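Enoyl-CoA hydratase/isomerase family protein (Pseudomonas syringae pv. tomato, PDB 3OT6) is an enoyl-CoA hydratase/isomerase family member of the crotonase-like group that probably acts on acyl-CoA thioesters. Local coordinates at residues 62-66 and 79-84; 104-110 and 126-132. All blocks are in the same frame, centred on the assembly; numbering follows the deposited sequence.

Contact 1 packs the loop after strand 58-59 against helix 73-91, and contact 2 pairs strand 103-106 with strand 128-129; their centres lie about 13 Å apart. K108, at the start of helix 108-113, joins them. Its NZ makes a weak hydrogen bond to G83 O (3.0 Å), while its CD packs 3.3 Å from Y64 OH. The backbone atoms Y64 N and K108 N are 4.7 Å apart, at positions consistent with the paired amides of a crotonase oxyanion hole. The side chains of V80 and E132 each lie about 4 Å from a bound methylpentanediol, probably from the crystallisation liquor, which is consistent with both contacts bordering a pocket.

Contact 1: residues 62-66 and 79-84; sequences GGYDL and LVAQGS
Y64 reaches out of its loop with the phenol pointed at helix 73-91, and L79, V80, G83 and S84 receive it along its length. Its CG stands anti to the carbonyl carbon (chi1 -81°), which sends the ring across to the helix. At the near end, L79 runs past the ring in the opposite direction, its CG lying 3.8 Å from CD1 of Y64. Here the leucine CG is anti to its own backbone N (chi1 178°), and L79 CD2 lies 3.9 Å from D65 O. V80 crosses the tyrosine at about a right angle on the same side of the ring plane, near its other edge: V80 CG2 is 3.8 Å from Y64 CE2. Both aliphatic groups approach obliquely.

The hydroxyl end is different. G83 CA lies at the ring edge, close to the ring plane and 3.2 Å from Y64 OH, an approach possible because G83 has no side chain. Also in the ring plane is a water bound to Y64 OH at 2.6 Å. The same water donates to S84 OG (2.8 Å), carrying the polar end of the tyrosine over to the helix.

D65 sits at the N-cap position of the short helix 66-71, and M69 of that helix touches Y64, L79 and V80. The loop thus leads into one helix while its tyrosine rests on the next, with the backbone N of Y64 probably contributing to the oxyanion hole of the crotonase fold.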
ATOM      1  N   GLY A  62       6.898   0.590   7.953  1.00 23.86           N
ATOM      2  CA  GLY A  62       7.978   1.573   7.881  1.00 22.82           C
ATOM      3  C   GLY A  62       8.713   1.397   6.564  1.00 23.93           C
ATOM      4  O   GLY A  62       9.704   2.063   6.325  1.00 25.03           O
ATOM      5  N   GLY A  63       8.248   0.485   5.704  1.00 23.95           N
ATOM      6  CA  GLY A  63       8.838   0.352   4.377  1.00 23.54           C
ATOM      7  C   GLY A  63       9.579  -0.960   4.172  1.00 23.47           C
ATOM      8  O   GLY A  63       9.469  -1.850   5.014  1.00 22.44           O
ATOM      9  N   TYR A  64      10.352  -1.033   3.082  1.00 23.68           N
ATOM     10  CA  TYR A  64      11.080  -2.226   2.694  1.00 25.57           C
ATOM     11  C   TYR A  64      12.056  -2.571   3.778  1.00 27.87           C
ATOM     12  O   TYR A  64      12.567  -1.673   4.487  1.00 26.43           O
ATOM     13  CB  TYR A  64      11.851  -1.969   1.417  1.00 25.38           C
ATOM     14  CG  TYR A  64      11.064  -2.068   0.126  1.00 23.72           C
ATOM     15  CD1 TYR A  64      10.369  -3.225  -0.190  1.00 23.26           C
ATOM     16  CD2 TYR A  64      11.036  -1.010  -0.794  1.00 22.46           C
ATOM     17  CE1 TYR A  64       9.651  -3.350  -1.385  1.00 21.36           C
ATOM     18  CE2 TYR A  64      10.315  -1.108  -1.989  1.00 21.40           C
ATOM     19  CZ  TYR A  64       9.642  -2.317  -2.277  1.00 24.34           C
ATOM     20  OH  TYR A  64       8.888  -2.478  -3.424  1.00 28.42           O
ATOM     21  N   ASP A  65      12.263  -3.884   3.953  1.00 30.23           N
ATOM     22  CA  ASP A  65      13.278  -4.411   4.875  1.00 31.80           C
ATOM     23  C   ASP A  65      14.665  -3.938   4.429  1.00 32.90           C
ATOM     24  O   ASP A  65      15.153  -4.329   3.354  1.00 32.13           O
ATOM     25  CB  ASP A  65      13.257  -5.937   4.840  1.00 32.39           C
ATOM     26  CG  ASP A  65      14.029  -6.560   6.001  1.00 35.26           C
ATOM     27  OD1 ASP A  65      15.005  -5.970   6.502  1.00 38.71           O
ATOM     28  OD2 ASP A  65      13.649  -7.652   6.433  1.00 38.26           O
ATOM     29  N   LEU A  66      15.296  -3.103   5.251  1.00 35.43           N
ATOM     30  CA  LEU A  66      16.588  -2.456   4.934  1.00 37.33           C
ATOM     31  C   LEU A  66      17.723  -3.465   4.931  1.00 36.93           C
ATOM     32  O   LEU A  66      18.645  -3.400   4.115  1.00 36.74           O
ATOM     33  CB  LEU A  66      16.876  -1.394   5.994  1.00 39.18           C
ATOM     34  CG  LEU A  66      16.801   0.110   5.674  1.00 44.92           C
ATOM     35  CD1 LEU A  66      18.241   0.545   5.297  1.00 51.99           C
ATOM     36  CD2 LEU A  66      15.714   0.560   4.596  1.00 48.37           C
ATOM     37  N   LEU A  79      13.739  -7.452  -4.572  1.00 26.63           N
ATOM     38  CA  LEU A  79      12.809  -7.022  -3.568  1.00 25.63           C
ATOM     39  C   LEU A  79      11.915  -5.879  -4.110  1.00 25.76           C
ATOM     40  O   LEU A  79      10.688  -5.910  -3.938  1.00 25.20           O
ATOM     41  CB  LEU A  79      13.493  -6.640  -2.234  1.00 24.67           C
ATOM     42  CG  LEU A  79      12.595  -6.114  -1.081  1.00 23.98           C
ATOM     43  CD1 LEU A  79      11.521  -7.105  -0.638  1.00 22.09           C
ATOM     44  CD2 LEU A  79      13.380  -5.689   0.173  1.00 23.71           C
ATOM     45  N   VAL A  80      12.512  -4.890  -4.770  1.00 24.73           N
ATOM     46  CA  VAL A  80      11.711  -3.763  -5.187  1.00 22.81           C
ATOM     47  C   VAL A  80      10.845  -4.200  -6.327  1.00 24.04           C
ATOM     48  O   VAL A  80       9.695  -3.758  -6.422  1.00 24.94           O
ATOM     49  CB  VAL A  80      12.583  -2.554  -5.574  1.00 23.10           C
ATOM     50  CG1 VAL A  80      11.777  -1.497  -6.498  1.00 19.13           C
ATOM     51  CG2 VAL A  80      13.223  -2.009  -4.321  1.00 14.59           C
ATOM     52  N   ALA A  81      11.355  -5.064  -7.200  1.00 24.79           N
ATOM     53  CA  ALA A  81      10.493  -5.577  -8.313  1.00 25.00           C
ATOM     54  C   ALA A  81       9.246  -6.322  -7.786  1.00 25.48           C
ATOM     55  O   ALA A  81       8.109  -6.167  -8.338  1.00 26.74           O
ATOM     56  CB  ALA A  81      11.285  -6.447  -9.323  1.00 23.95           C
ATOM     57  N   GLN A  82       9.414  -7.069  -6.695  1.00 25.08           N
ATOM     58  CA  GLN A  82       8.307  -7.865  -6.153  1.00 25.25           C
ATOM     59  C   GLN A  82       7.331  -6.922  -5.510  1.00 25.09           C
ATOM     60  O   GLN A  82       6.126  -7.081  -5.597  1.00 26.26           O
ATOM     61  CB  GLN A  82       8.789  -8.804  -5.076  1.00 25.30           C
ATOM     62  CG  GLN A  82       9.555 -10.045  -5.403  1.00 30.84           C
ATOM     63  CD  GLN A  82       9.979 -10.714  -3.987  1.00 47.84           C
ATOM     64  OE1 GLN A  82      11.103 -10.448  -3.486  1.00 53.23           O
ATOM     65  NE2 GLN A  82       9.039 -11.510  -3.320  1.00 47.26           N
ATOM     66  N   GLY A  83       7.855  -5.926  -4.810  1.00 24.13           N
ATOM     67  CA  GLY A  83       7.011  -5.032  -4.088  1.00 22.18           C
ATOM     68  C   GLY A  83       6.207  -4.135  -5.036  1.00 22.44           C
ATOM     69  O   GLY A  83       5.023  -3.824  -4.742  1.00 21.06           O
ATOM     70  N   SER A  84       6.851  -3.662  -6.112  1.00 20.90           N
ATOM     71  CA  SER A  84       6.162  -2.908  -7.154  1.00 20.96           C
ATOM     72  C   SER A  84       5.109  -3.758  -7.900  1.00 22.22           C
ATOM     73  O   SER A  84       4.031  -3.236  -8.256  1.00 21.04           O
ATOM     74  CB  SER A  84       7.169  -2.415  -8.172  1.00 20.86           C
ATOM     75  OG  SER A  84       8.075  -1.561  -7.516  1.00 19.05           O
TER
HETATM   76  O   HOH W   1       8.300  -0.484  -4.979  1.00 19.11           O

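Contact 2: residues 104-110 and 126-132; sequences HAVAKGA and FSIGLNE
H104 and F126 form a T-shaped pair: the edge of the phenylalanine is directed at the imidazole face, with CD1 of F126 above the centre of the H104 ring. The planes stand at 82°, and the centroids are 5.2 Å apart. Around the imidazole's edge, in its plane, lie S127 CA and a water. That water is bound to S127 OG at 2.8 Å and only weakly to H104 NE2, at 3.4 Å.

Two more flat groups gather at the far end of the contact. V106 CG1 sits over one face of the N131 amide, 3.3 Å from OD1 and nearly as close to the amide carbon and nitrogen, the two side chains crossing at about a right angle. The E132 chain, bent at chi2, turns its carboxylate back to A107, where OE1 is 3.3 Å from the methyl CB.

Between these ends the backbones pair in parallel, A105 with I128 and V106 with G129. S127 O accepts from A105 N at 2.9 Å, with the donor in the carbonyl plane; A105 O then takes the N-H of G129. Finally G129 O accepts from A107 N, 2.8 Å away, again in the carbonyl plane. On one face of the sheet, A105 and I128 both pack on L113; V106 emerges on the other.

A107 occupies the N-cap position of helix 108-113, and A110 on its first turn places CB 3.8 Å from L130 CD2. In crotonase-fold enzymes the helix start that follows this strand supplies an oxyanion-hole amide; here the backbone N of K108 is probably that donor, and the side chain of E132 lies near a bound methylpentanediol, which may mark a pocket.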
ATOM      1  N   HIS A 104       1.752   5.068  11.616  1.00 28.15           N
ATOM      2  CA  HIS A 104       2.792   5.499  10.660  1.00 27.21           C
ATOM      3  C   HIS A 104       2.688   4.718   9.356  1.00 26.63           C
ATOM      4  O   HIS A 104       2.377   3.509   9.358  1.00 27.19           O
ATOM      5  CB  HIS A 104       4.192   5.196  11.245  1.00 27.36           C
ATOM      6  CG  HIS A 104       4.521   5.979  12.472  1.00 30.80           C
ATOM      7  ND1 HIS A 104       4.714   5.387  13.698  1.00 34.30           N
ATOM      8  CD2 HIS A 104       4.682   7.308  12.664  1.00 33.07           C
ATOM      9  CE1 HIS A 104       4.972   6.318  14.600  1.00 36.62           C
ATOM     10  NE2 HIS A 104       4.956   7.494  13.997  1.00 37.36           N
ATOM     11  N   ALA A 105       3.030   5.356   8.249  1.00 25.27           N
ATOM     12  CA  ALA A 105       3.192   4.648   6.978  1.00 24.04           C
ATOM     13  C   ALA A 105       4.293   5.357   6.171  1.00 23.87           C
ATOM     14  O   ALA A 105       4.129   6.508   5.749  1.00 24.24           O
ATOM     15  CB  ALA A 105       1.846   4.617   6.219  1.00 23.26           C
ATOM     16  N   VAL A 106       5.448   4.716   6.001  1.00 23.36           N
ATOM     17  CA  VAL A 106       6.631   5.433   5.503  1.00 21.71           C
ATOM     18  C   VAL A 106       7.178   4.623   4.357  1.00 21.53           C
ATOM     19  O   VAL A 106       7.204   3.384   4.429  1.00 21.47           O
ATOM     20  CB  VAL A 106       7.701   5.562   6.593  1.00 22.37           C
ATOM     21  CG1 VAL A 106       9.013   6.216   6.059  1.00 23.13           C
ATOM     22  CG2 VAL A 106       7.179   6.353   7.812  1.00 24.02           C
ATOM     23  N   ALA A 107       7.591   5.318   3.291  1.00 20.76           N
ATOM     24  CA  ALA A 107       8.304   4.726   2.129  1.00 20.34           C
ATOM     25  C   ALA A 107       7.346   3.663   1.541  1.00 20.76           C
ATOM     26  O   ALA A 107       6.172   4.003   1.369  1.00 21.38           O
ATOM     27  CB  ALA A 107       9.686   4.171   2.528  1.00 17.31           C
ATOM     28  N   LYS A 108       7.794   2.417   1.268  1.00 20.75           N
ATOM     29  CA  LYS A 108       6.904   1.372   0.718  1.00 20.39           C
ATOM     30  C   LYS A 108       5.635   1.266   1.572  1.00 19.73           C
ATOM     31  O   LYS A 108       4.546   1.062   1.035  1.00 19.79           O
ATOM     32  CB  LYS A 108       7.597  -0.003   0.559  1.00 20.72           C
ATOM     33  CG  LYS A 108       6.756  -1.092  -0.167  1.00 21.56           C
ATOM     34  CD  LYS A 108       6.607  -0.790  -1.698  1.00 24.90           C
ATOM     35  CE  LYS A 108       5.519  -1.652  -2.462  1.00 21.78           C
ATOM     36  NZ  LYS A 108       5.355  -0.978  -3.881  1.00 23.96           N
ATOM     37  N   GLY A 109       5.734   1.437   2.876  1.00 18.16           N
ATOM     38  CA  GLY A 109       4.498   1.413   3.648  1.00 18.71           C
ATOM     39  C   GLY A 109       3.527   2.505   3.166  1.00 19.45           C
ATOM     40  O   GLY A 109       2.306   2.318   3.156  1.00 19.43           O
ATOM     41  N   ALA A 110       4.033   3.671   2.789  1.00 18.60           N
ATOM     42  CA  ALA A 110       3.105   4.662   2.269  1.00 19.70           C
ATOM     43  C   ALA A 110       2.700   4.336   0.797  1.00 20.03           C
ATOM     44  O   ALA A 110       1.617   4.760   0.353  1.00 20.72           O
ATOM     45  CB  ALA A 110       3.647   6.103   2.409  1.00 18.19           C
ATOM     46  N   PHE A 126       1.560  10.542  14.195  1.00 32.81           N
ATOM     47  CA  PHE A 126       2.071   9.559  13.225  1.00 29.38           C
ATOM     48  C   PHE A 126       2.679  10.252  12.053  1.00 28.47           C
ATOM     49  O   PHE A 126       2.371  11.407  11.813  1.00 29.27           O
ATOM     50  CB  PHE A 126       0.975   8.620  12.832  1.00 28.88           C
ATOM     51  CG  PHE A 126       0.377   7.877  14.004  1.00 27.72           C
ATOM     52  CD1 PHE A 126       1.130   6.926  14.700  1.00 28.22           C
ATOM     53  CD2 PHE A 126      -0.924   8.136  14.409  1.00 26.56           C
ATOM     54  CE1 PHE A 126       0.601   6.236  15.765  1.00 27.24           C
ATOM     55  CE2 PHE A 126      -1.491   7.441  15.482  1.00 27.27           C
ATOM     56  CZ  PHE A 126      -0.737   6.473  16.160  1.00 25.79           C
ATOM     57  N   SER A 127       3.608   9.601  11.378  1.00 26.42           N
ATOM     58  CA  SER A 127       4.140  10.155  10.146  1.00 26.16           C
ATOM     59  C   SER A 127       3.701   9.303   8.972  1.00 24.59           C
ATOM     60  O   SER A 127       3.847   8.046   9.005  1.00 25.13           O
ATOM     61  CB  SER A 127       5.676  10.146  10.156  1.00 26.16           C
ATOM     62  OG  SER A 127       6.072  10.906  11.267  1.00 31.92           O
ATOM     63  N   ILE A 128       3.240   9.961   7.919  1.00 21.42           N
ATOM     64  CA  ILE A 128       2.990   9.251   6.697  1.00 19.65           C
ATOM     65  C   ILE A 128       3.740   9.959   5.586  1.00 20.11           C
ATOM     66  O   ILE A 128       3.581  11.200   5.403  1.00 20.48           O
ATOM     67  CB  ILE A 128       1.515   9.266   6.387  1.00 20.10           C
ATOM     68  CG1 ILE A 128       0.732   8.464   7.432  1.00 16.94           C
ATOM     69  CG2 ILE A 128       1.301   8.810   4.964  1.00 19.62           C
ATOM     70  CD1 ILE A 128      -0.705   8.748   7.383  1.00 17.59           C
ATOM     71  N   GLY A 129       4.572   9.229   4.841  1.00 19.07           N
ATOM     72  CA  GLY A 129       5.258   9.881   3.758  1.00 18.73           C
ATOM     73  C   GLY A 129       6.331   9.028   3.173  1.00 19.29           C
ATOM     74  O   GLY A 129       6.476   7.898   3.567  1.00 18.78           O
ATOM     75  N   LEU A 130       7.117   9.628   2.280  1.00 19.33           N
ATOM     76  CA  LEU A 130       8.066   8.963   1.468  1.00 20.38           C
ATOM     77  C   LEU A 130       9.443   9.536   1.819  1.00 22.42           C
ATOM     78  O   LEU A 130       9.836  10.620   1.347  1.00 21.40           O
ATOM     79  CB  LEU A 130       7.732   9.215  -0.021  1.00 19.53           C
ATOM     80  CG  LEU A 130       6.371   8.683  -0.465  1.00 20.21           C
ATOM     81  CD1 LEU A 130       6.122   9.028  -1.955  1.00 17.91           C
ATOM     82  CD2 LEU A 130       6.225   7.151  -0.201  1.00 16.93           C
ATOM     83  N   ASN A 131      10.200   8.819   2.647  1.00 24.40           N
ATOM     84  CA  ASN A 131      11.373   9.471   3.185  1.00 26.86           C
ATOM     85  C   ASN A 131      12.613   9.120   2.418  1.00 27.95           C
ATOM     86  O   ASN A 131      13.710   9.442   2.846  1.00 29.36           O
ATOM     87  CB  ASN A 131      11.521   9.194   4.675  1.00 27.02           C
ATOM     88  CG  ASN A 131      11.813   7.743   4.966  1.00 29.66           C
ATOM     89  OD1 ASN A 131      11.622   6.859   4.143  1.00 32.05           O
ATOM     90  ND2 ASN A 131      12.275   7.498   6.139  1.00 29.75           N
ATOM     91  N   GLU A 132      12.451   8.467   1.273  1.00 28.97           N
ATOM     92  CA  GLU A 132      13.606   7.876   0.660  1.00 29.38           C
ATOM     93  C   GLU A 132      14.689   8.893   0.306  1.00 28.84           C
ATOM     94  O   GLU A 132      15.891   8.578   0.386  1.00 29.20           O
ATOM     95  CB  GLU A 132      13.312   6.813  -0.463  1.00 30.06           C
ATOM     96  CG  GLU A 132      11.999   6.736  -1.162  1.00 31.44           C
ATOM     97  CD  GLU A 132      10.804   6.193  -0.338  1.00 33.49           C
ATOM     98  OE1 GLU A 132      10.341   5.064  -0.570  1.00 30.48           O
ATOM     99  OE2 GLU A 132      10.270   6.931   0.506  1.00 35.43           O
TER
HETATM  100  O   HOH W   2       5.586  10.797  14.056  1.00 33.13           O